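Long-range contacts in glutathione transferase o1 (Bombyx mori, PDB 3RBT), which belongs to the omega class of glutathione transferases, a family generally assigned glutathione transfer and dehydroascorbate reduction: residues V183-L188 against Q228-Y233; Y30-N35 against A239-Y244. All blocks are in the same frame, centred on the assembly; numbering follows the deposited sequence.

Following the chain from the N terminus, strand 27-31 of the thioredoxin-like domain runs into residues 30-35, the first half of interaction 2. Its partner, 239-244, comes only after the rest of that domain and the helical domain, 203 intervening residues later. Interaction 1 falls wholly within that span: the end of helix 174-186 meets helix 227-237 and closes a mainly helical loop of 39 residues. The smaller loop is thus enclosed by the larger one, with no crossing. The contact centres lie about 14 Å apart, and R185 NH2 of interaction 1 probably hydrogen-bonds M34 O of interaction 2 at 2.8 Å, joining a helix-helix contact to the point where the C-terminal tail returns to the N-terminal domain.

Interaction 1 of 2, residues V183-L188 against Q228-Y233; sequences VERLYL and QEYFDY
E184 sets CG anti to its backbone N (chi1 -162°) and extends from there, while Y230 has CG anti to its own carbonyl carbon (chi1 -80°); together these torsions bring carboxylate and phenol to the same place between helices 174-186 and 227-237. Y230 OH donates to E184 OE1 over a short 2.5 Å. The hydroxyl meets OE1 on its anti side, a little out of the carboxylate plane, and E184 CG lies in the plane of the ring at its edge, 3.8 Å from Y230 CE2.

R185 covers a face of the same ring. Its CG stands 3.7 Å from the centroid of the Y230 ring, only 9° off the normal, which is the geometry of a CH-pi contact. Farther along, the guanidinium has Y230 CE1 3.8 Å above its plane, with the two flat groups inclined to each other. R185 NH1 lies 3.4 Å from Y230 OH, but the angle is too poor for a hydrogen bond. The guanidinium instead bonds to M34 O, P181 O, Y234 OH and H39 ND1.

Nearer the backbone of helix 227-237 the contact becomes apolar. L188 points at this helix, placing CD2 3.8 Å from Y230 CB and its CB 4.2 Å from F231 CB. A phenylalanine in place of Y230 could retain the ring's contact with R185 but would probably leave E184 OE1 without its strongest partner across this interface.

E184 OE2 accepts from W180 NE1, and H225 N adds a weak bond to OE1. The buried carboxylate is thus served at both oxygens, and the nearby arginine probably helps to stabilise its negative charge. Chemically, the two helices of the C-terminal domain are joined by a directed phenol-carboxylate bond, with aliphatic contacts beside it.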
ATOM      1  N   VAL A 183      -1.051  19.092   0.185  1.00 19.11           N
ATOM      2  CA  VAL A 183      -1.521  20.230  -0.602  1.00 20.03           C
ATOM      3  C   VAL A 183      -1.629  21.512   0.251  1.00 20.70           C
ATOM      4  O   VAL A 183      -1.193  22.583  -0.168  1.00 21.89           O
ATOM      5  CB  VAL A 183      -2.837  19.905  -1.354  1.00 20.03           C
ATOM      6  CG1 VAL A 183      -3.373  21.135  -2.079  1.00 20.73           C
ATOM      7  CG2 VAL A 183      -2.598  18.784  -2.356  1.00 19.90           C
ATOM      8  N   GLU A 184      -2.189  21.393   1.452  1.00 20.01           N
ATOM      9  CA  GLU A 184      -2.319  22.541   2.353  1.00 20.66           C
ATOM     10  C   GLU A 184      -0.949  23.132   2.718  1.00 21.65           C
ATOM     11  O   GLU A 184      -0.799  24.353   2.822  1.00 22.29           O
ATOM     12  CB  GLU A 184      -3.051  22.128   3.619  1.00 19.72           C
ATOM     13  CG  GLU A 184      -3.605  23.279   4.418  1.00 20.31           C
ATOM     14  CD  GLU A 184      -4.295  22.787   5.663  1.00 20.71           C
ATOM     15  OE1 GLU A 184      -3.603  22.610   6.693  1.00 18.98           O
ATOM     16  OE2 GLU A 184      -5.527  22.563   5.605  1.00 20.20           O
ATOM     17  N   ARG A 185       0.030  22.245   2.917  1.00 21.09           N
ATOM     18  CA  ARG A 185       1.406  22.638   3.216  1.00 22.01           C
ATOM     19  C   ARG A 185       2.080  23.376   2.062  1.00 23.16           C
ATOM     20  O   ARG A 185       2.867  24.285   2.298  1.00 23.79           O
ATOM     21  CB  ARG A 185       2.242  21.431   3.643  1.00 20.96           C
ATOM     22  CG  ARG A 185       1.966  21.020   5.079  1.00 20.63           C
ATOM     23  CD  ARG A 185       2.403  19.593   5.392  1.00 19.04           C
ATOM     24  NE  ARG A 185       2.190  19.315   6.812  1.00 19.90           N
ATOM     25  CZ  ARG A 185       1.002  19.055   7.361  1.00 20.66           C
ATOM     26  NH1 ARG A 185      -0.095  19.030   6.612  1.00 19.96           N
ATOM     27  NH2 ARG A 185       0.905  18.830   8.667  1.00 21.05           N
ATOM     28  N   LEU A 186       1.745  23.007   0.827  1.00 23.58           N
ATOM     29  CA  LEU A 186       2.343  23.640  -0.357  1.00 25.09           C
ATOM     30  C   LEU A 186       2.145  25.149  -0.414  1.00 26.50           C
ATOM     31  O   LEU A 186       3.020  25.865  -0.900  1.00 26.98           O
ATOM     32  CB  LEU A 186       1.845  22.999  -1.653  1.00 25.37           C
ATOM     33  CG  LEU A 186       2.243  21.537  -1.868  1.00 25.68           C
ATOM     34  CD1 LEU A 186       1.681  21.009  -3.184  1.00 27.27           C
ATOM     35  CD2 LEU A 186       3.761  21.351  -1.805  1.00 28.18           C
ATOM     36  N   TYR A 187       1.001  25.625   0.086  1.00 26.48           N
ATOM     37  CA  TYR A 187       0.708  27.063   0.125  1.00 28.14           C
ATOM     38  C   TYR A 187       1.791  27.883   0.853  1.00 29.47           C
ATOM     39  O   TYR A 187       1.923  29.078   0.609  1.00 30.75           O
ATOM     40  CB  TYR A 187      -0.674  27.338   0.746  1.00 27.92           C
ATOM     41  CG  TYR A 187      -1.863  26.825  -0.059  1.00 27.80           C
ATOM     42  CD1 TYR A 187      -2.309  27.492  -1.203  1.00 29.81           C
ATOM     43  CD2 TYR A 187      -2.558  25.691   0.344  1.00 26.93           C
ATOM     44  CE1 TYR A 187      -3.410  27.025  -1.932  1.00 29.16           C
ATOM     45  CE2 TYR A 187      -3.654  25.218  -0.369  1.00 26.26           C
ATOM     46  CZ  TYR A 187      -4.071  25.882  -1.505  1.00 28.24           C
ATOM     47  OH  TYR A 187      -5.155  25.402  -2.198  1.00 27.74           O
ATOM     48  N   LEU A 188       2.566  27.244   1.736  1.00 29.39           N
ATOM     49  CA  LEU A 188       3.667  27.934   2.418  1.00 31.14           C
ATOM     50  C   LEU A 188       4.665  28.513   1.403  1.00 33.23           C
ATOM     51  O   LEU A 188       5.332  29.507   1.683  1.00 34.28           O
ATOM     52  CB  LEU A 188       4.379  27.019   3.429  1.00 29.97           C
ATOM     53  CG  LEU A 188       5.300  25.872   2.973  1.00 28.99           C
ATOM     54  CD1 LEU A 188       6.693  26.356   2.605  1.00 30.51           C
ATOM     55  CD2 LEU A 188       5.413  24.794   4.042  1.00 27.47           C
ATOM     56  N   GLN A 228       1.709  30.961   6.407  1.00 31.77           N
ATOM     57  CA  GLN A 228       2.731  31.547   7.284  1.00 32.53           C
ATOM     58  C   GLN A 228       3.091  30.606   8.439  1.00 31.31           C
ATOM     59  O   GLN A 228       4.273  30.429   8.757  1.00 31.04           O
ATOM     60  CB  GLN A 228       2.283  32.916   7.822  1.00 34.40           C
ATOM     61  CG  GLN A 228       3.384  33.705   8.545  1.00 36.60           C
ATOM     62  CD  GLN A 228       4.583  34.016   7.649  1.00 39.33           C
ATOM     63  OE1 GLN A 228       5.703  33.584   7.924  1.00 39.96           O
ATOM     64  NE2 GLN A 228       4.346  34.752   6.567  1.00 40.42           N
ATOM     65  N   GLU A 229       2.068  30.005   9.045  1.00 30.02           N
ATOM     66  CA  GLU A 229       2.263  29.084  10.162  1.00 29.58           C
ATOM     67  C   GLU A 229       3.086  27.868   9.735  1.00 28.31           C
ATOM     68  O   GLU A 229       4.019  27.480  10.430  1.00 28.36           O
ATOM     69  CB  GLU A 229       0.918  28.666  10.784  1.00 28.64           C
ATOM     70  CG  GLU A 229       0.244  29.781  11.611  1.00 30.32           C
ATOM     71  CD  GLU A 229      -1.261  29.584  11.772  1.00 29.20           C
ATOM     72  OE1 GLU A 229      -1.764  28.491  11.438  1.00 28.83           O
ATOM     73  OE2 GLU A 229      -1.948  30.521  12.228  1.00 31.33           O
ATOM     74  N   TYR A 230       2.754  27.285   8.585  1.00 27.60           N
ATOM     75  CA  TYR A 230       3.558  26.186   8.042  1.00 26.90           C
ATOM     76  C   TYR A 230       4.991  26.630   7.763  1.00 28.15           C
ATOM     77  O   TYR A 230       5.938  25.886   8.055  1.00 27.95           O
ATOM     78  CB  TYR A 230       2.936  25.615   6.772  1.00 26.10           C
ATOM     79  CG  TYR A 230       1.793  24.647   7.015  1.00 24.73           C
ATOM     80  CD1 TYR A 230       1.881  23.657   7.999  1.00 24.46           C
ATOM     81  CD2 TYR A 230       0.637  24.704   6.241  1.00 24.13           C
ATOM     82  CE1 TYR A 230       0.828  22.763   8.212  1.00 23.76           C
ATOM     83  CE2 TYR A 230      -0.414  23.814   6.441  1.00 22.75           C
ATOM     84  CZ  TYR A 230      -0.313  22.852   7.424  1.00 22.58           C
ATOM     85  OH  TYR A 230      -1.356  21.976   7.619  1.00 23.64           O
ATOM     86  N   PHE A 231       5.132  27.844   7.222  1.00 29.40           N
ATOM     87  CA  PHE A 231       6.433  28.401   6.831  1.00 31.06           C
ATOM     88  C   PHE A 231       7.347  28.602   8.037  1.00 31.84           C
ATOM     89  O   PHE A 231       8.502  28.182   8.020  1.00 31.94           O
ATOM     90  CB  PHE A 231       6.245  29.708   6.048  1.00 32.14           C
ATOM     91  CG  PHE A 231       7.534  30.412   5.687  1.00 35.39           C
ATOM     92  CD1 PHE A 231       8.408  29.875   4.741  1.00 35.40           C
ATOM     93  CD2 PHE A 231       7.857  31.640   6.271  1.00 37.01           C
ATOM     94  CE1 PHE A 231       9.596  30.542   4.394  1.00 37.37           C
ATOM     95  CE2 PHE A 231       9.041  32.310   5.927  1.00 39.42           C
ATOM     96  CZ  PHE A 231       9.909  31.758   4.986  1.00 38.83           C
ATOM     97  N   ASP A 232       6.818  29.233   9.082  1.00 32.51           N
ATOM     98  CA  ASP A 232       7.563  29.407  10.320  1.00 33.41           C
ATOM     99  C   ASP A 232       7.896  28.070  10.987  1.00 32.62           C
ATOM    100  O   ASP A 232       8.987  27.911  11.537  1.00 33.37           O
ATOM    101  CB  ASP A 232       6.818  30.356  11.265  1.00 34.25           C
ATOM    102  CG  ASP A 232       6.927  31.803  10.823  1.00 35.78           C
ATOM    103  OD1 ASP A 232       7.977  32.154  10.248  1.00 35.74           O
ATOM    104  OD2 ASP A 232       5.977  32.585  11.038  1.00 36.12           O
ATOM    105  N   TYR A 233       6.970  27.111  10.916  1.00 31.26           N
ATOM    106  CA  TYR A 233       7.240  25.767  11.428  1.00 30.68           C
ATOM    107  C   TYR A 233       8.342  25.036  10.663  1.00 30.67           C
ATOM    108  O   TYR A 233       9.292  24.533  11.268  1.00 31.02           O
ATOM    109  CB  TYR A 233       5.992  24.872  11.448  1.00 28.92           C
ATOM    110  CG  TYR A 233       6.376  23.454  11.830  1.00 28.37           C
ATOM    111  CD1 TYR A 233       6.577  22.471  10.855  1.00 27.62           C
ATOM    112  CD2 TYR A 233       6.607  23.115  13.163  1.00 28.91           C
ATOM    113  CE1 TYR A 233       6.970  21.174  11.204  1.00 27.00           C
ATOM    114  CE2 TYR A 233       6.993  21.823  13.523  1.00 28.59           C
ATOM    115  CZ  TYR A 233       7.175  20.864  12.539  1.00 26.60           C
ATOM    116  OH  TYR A 233       7.559  19.601  12.899  1.00 25.59           O
TER

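Interaction 2 of 2, residues Y30-N35 against A239-Y244; sequences YHVDMN and AHSMGY
N35 ND2 is held by two backbone carbonyls of the C-terminal tail. It donates to G243 O at 2.8 Å with an N-H...O angle of 150°, and to S241 O at 3.0 Å along a straighter path, 163°. Both oxygens lie close to the amide plane of N35 and in well-separated directions from the nitrogen, as expected if each N-H serves one of them. The carbonyl of the residue between is also near, M242 O being 3.3 Å from N35 ND2, but its angle is too poor to count as a bond.

The reach of the amide follows from its first torsion: CG is anti to the backbone N (chi1 179°), which carries the group out to the tail. At its other end N35 OD1 accepts from G38 N, making N35 the N-cap of helix 36-47. Just before it, V32 to N35 form a type II beta turn closed by N35 N to V32 O at 2.9 Å, with M34 at positive phi.

A second, apolar point of contact sits beside the amide. V32 points toward the tail, and its CG1 comes 3.9 Å from S241 CB. The modelled separation of V32 CG1 and S241 OG is shorter still, but the serine's unfavourable torsion makes its exact value doubtful. A weak hydrogen bond links that hydroxyl to Y233 OH.

N35 begins an N-P-Y-G sequence at the turn where omega-class transferases generally have C-P, so it probably occupies the position of their cysteine; here an amide stands there. Because both ends of that amide are engaged, its flip state is well determined. The chemistry implies a side chain fixed in rotation, probably polarised by the helix start at OD1, which pins the C-terminal tail to the thioredoxin-like domain through main-chain oxygens.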
ATOM      1  N   TYR A  30      -2.099   8.815  18.550  1.00 21.61           N
ATOM      2  CA  TYR A  30      -0.752   9.270  18.880  1.00 21.84           C
ATOM      3  C   TYR A  30      -0.171   9.959  17.647  1.00 21.13           C
ATOM      4  O   TYR A  30      -0.004   9.343  16.591  1.00 19.81           O
ATOM      5  CB  TYR A  30       0.138   8.100  19.306  1.00 22.46           C
ATOM      6  CG  TYR A  30      -0.288   7.404  20.583  1.00 22.70           C
ATOM      7  CD1 TYR A  30      -1.197   6.351  20.546  1.00 22.86           C
ATOM      8  CD2 TYR A  30       0.237   7.777  21.821  1.00 23.60           C
ATOM      9  CE1 TYR A  30      -1.595   5.698  21.711  1.00 24.03           C
ATOM     10  CE2 TYR A  30      -0.159   7.132  22.998  1.00 25.33           C
ATOM     11  CZ  TYR A  30      -1.072   6.082  22.924  1.00 26.15           C
ATOM     12  OH  TYR A  30      -1.484   5.413  24.055  1.00 28.53           O
ATOM     13  N   HIS A  31       0.141  11.241  17.800  1.00 21.34           N
ATOM     14  CA  HIS A  31       0.384  12.131  16.673  1.00 20.91           C
ATOM     15  C   HIS A  31       1.471  13.128  17.028  1.00 21.72           C
ATOM     16  O   HIS A  31       1.475  13.681  18.130  1.00 22.61           O
ATOM     17  CB  HIS A  31      -0.932  12.853  16.337  1.00 20.56           C
ATOM     18  CG  HIS A  31      -0.789  14.027  15.417  1.00 20.71           C
ATOM     19  ND1 HIS A  31      -0.389  13.907  14.102  1.00 20.97           N
ATOM     20  CD2 HIS A  31      -1.047  15.344  15.613  1.00 21.69           C
ATOM     21  CE1 HIS A  31      -0.383  15.101  13.535  1.00 20.99           C
ATOM     22  NE2 HIS A  31      -0.778  15.991  14.431  1.00 22.45           N
ATOM     23  N   VAL A  32       2.421  13.328  16.118  1.00 21.63           N
ATOM     24  CA  VAL A  32       3.387  14.412  16.281  1.00 22.76           C
ATOM     25  C   VAL A  32       2.828  15.675  15.622  1.00 23.03           C
ATOM     26  O   VAL A  32       2.485  15.665  14.443  1.00 22.16           O
ATOM     27  CB  VAL A  32       4.756  14.085  15.656  1.00 22.87           C
ATOM     28  CG1 VAL A  32       5.679  15.299  15.754  1.00 24.32           C
ATOM     29  CG2 VAL A  32       5.383  12.887  16.338  1.00 23.37           C
ATOM     30  N   ASP A  33       2.759  16.760  16.385  1.00 24.37           N
ATOM     31  CA  ASP A  33       2.230  18.028  15.898  1.00 25.24           C
ATOM     32  C   ASP A  33       2.826  18.383  14.535  1.00 24.49           C
ATOM     33  O   ASP A  33       4.025  18.270  14.343  1.00 25.03           O
ATOM     34  CB  ASP A  33       2.519  19.140  16.918  1.00 27.20           C
ATOM     35  CG  ASP A  33       1.267  19.886  17.336  1.00 29.76           C
ATOM     36  OD1 ASP A  33       0.195  19.663  16.729  1.00 33.10           O
ATOM     37  OD2 ASP A  33       1.344  20.696  18.281  1.00 33.59           O
ATOM     38  N   MET A  34       1.974  18.785  13.589  1.00 23.80           N
ATOM     39  CA  MET A  34       2.401  19.156  12.227  1.00 23.17           C
ATOM     40  C   MET A  34       2.768  17.976  11.309  1.00 21.73           C
ATOM     41  O   MET A  34       3.180  18.193  10.168  1.00 21.54           O
ATOM     42  CB  MET A  34       3.551  20.176  12.252  1.00 24.44           C
ATOM     43  CG  MET A  34       3.232  21.501  12.933  1.00 26.97           C
ATOM     44  SD  MET A  34       1.787  22.334  12.232  1.00 29.19           S
ATOM     45  CE  MET A  34       2.226  24.035  12.561  1.00 30.26           C
ATOM     46  N   ASN A  35       2.648  16.742  11.796  1.00 20.60           N
ATOM     47  CA  ASN A  35       2.912  15.573  10.935  1.00 19.78           C
ATOM     48  C   ASN A  35       1.732  15.345   9.991  1.00 18.45           C
ATOM     49  O   ASN A  35       0.605  15.157  10.450  1.00 17.96           O
ATOM     50  CB  ASN A  35       3.196  14.306  11.748  1.00 19.32           C
ATOM     51  CG  ASN A  35       3.435  13.084  10.867  1.00 19.48           C
ATOM     52  OD1 ASN A  35       2.521  12.281  10.641  1.00 19.44           O
ATOM     53  ND2 ASN A  35       4.660  12.941  10.362  1.00 16.21           N
ATOM     54  N   ALA A 239      12.213  18.863   8.071  1.00 34.34           N
ATOM     55  CA  ALA A 239      11.371  17.671   7.872  1.00 33.41           C
ATOM     56  C   ALA A 239      11.598  16.556   8.905  1.00 33.79           C
ATOM     57  O   ALA A 239      11.171  15.414   8.703  1.00 32.58           O
ATOM     58  CB  ALA A 239      11.550  17.131   6.457  1.00 32.96           C
ATOM     59  N   HIS A 240      12.250  16.893  10.017  1.00 35.59           N
ATOM     60  CA  HIS A 240      12.675  15.890  11.006  1.00 36.48           C
ATOM     61  C   HIS A 240      11.539  15.024  11.545  1.00 35.25           C
ATOM     62  O   HIS A 240      11.726  13.835  11.852  1.00 35.21           O
ATOM     63  CB  HIS A 240      13.450  16.561  12.143  1.00 38.16           C
ATOM     64  CG  HIS A 240      14.815  17.031  11.735  1.00 41.65           C
ATOM     65  ND1 HIS A 240      15.239  18.333  11.905  1.00 44.57           N
ATOM     66  CD2 HIS A 240      15.843  16.376  11.144  1.00 43.67           C
ATOM     67  CE1 HIS A 240      16.472  18.456  11.451  1.00 46.85           C
ATOM     68  NE2 HIS A 240      16.862  17.282  10.981  1.00 46.65           N
ATOM     69  N   SER A 241      10.358  15.622  11.618  1.00 34.01           N
ATOM     70  CA  SER A 241       9.185  14.971  12.171  1.00 33.01           C
ATOM     71  C   SER A 241       8.019  14.878  11.155  1.00 31.38           C
ATOM     72  O   SER A 241       6.864  14.680  11.528  1.00 30.72           O
ATOM     73  CB  SER A 241       8.816  15.690  13.477  1.00 33.45           C
ATOM     74  OG  SER A 241       7.489  16.163  13.476  1.00 33.91           O
ATOM     75  N   MET A 242       8.360  14.973   9.869  1.00 30.84           N
ATOM     76  CA  MET A 242       7.401  14.994   8.757  1.00 29.52           C
ATOM     77  C   MET A 242       7.106  13.609   8.119  1.00 28.64           C
ATOM     78  O   MET A 242       6.090  13.443   7.442  1.00 27.24           O
ATOM     79  CB  MET A 242       7.924  15.966   7.684  1.00 29.98           C
ATOM     80  CG  MET A 242       6.946  16.347   6.574  1.00 29.10           C
ATOM     81  SD  MET A 242       7.680  17.519   5.402  1.00 29.00           S
ATOM     82  CE  MET A 242       6.514  17.370   4.047  1.00 29.32           C
ATOM     83  N   GLY A 243       7.992  12.634   8.326  1.00 28.88           N
ATOM     84  CA  GLY A 243       7.852  11.304   7.709  1.00 28.49           C
ATOM     85  C   GLY A 243       6.811  10.385   8.337  1.00 28.00           C
ATOM     86  O   GLY A 243       6.065  10.789   9.231  1.00 27.43           O
ATOM     87  N   TYR A 244       6.757   9.144   7.860  1.00 28.22           N
ATOM     88  CA  TYR A 244       5.849   8.140   8.431  1.00 28.50           C
ATOM     89  C   TYR A 244       6.512   7.356   9.582  1.00 29.13           C
ATOM     90  O   TYR A 244       5.932   6.432  10.147  1.00 28.80           O
ATOM     91  CB  TYR A 244       5.282   7.214   7.342  1.00 28.13           C
ATOM     92  CG  TYR A 244       6.326   6.505   6.499  1.00 30.92           C
ATOM     93  CD1 TYR A 244       6.878   5.292   6.915  1.00 32.45           C
ATOM     94  CD2 TYR A 244       6.752   7.042   5.284  1.00 33.13           C
ATOM     95  CE1 TYR A 244       7.834   4.632   6.144  1.00 35.48           C
ATOM     96  CE2 TYR A 244       7.718   6.393   4.504  1.00 35.27           C
ATOM     97  CZ  TYR A 244       8.252   5.190   4.942  1.00 36.32           C
ATOM     98  OH  TYR A 244       9.196   4.540   4.180  1.00 37.65           O
TER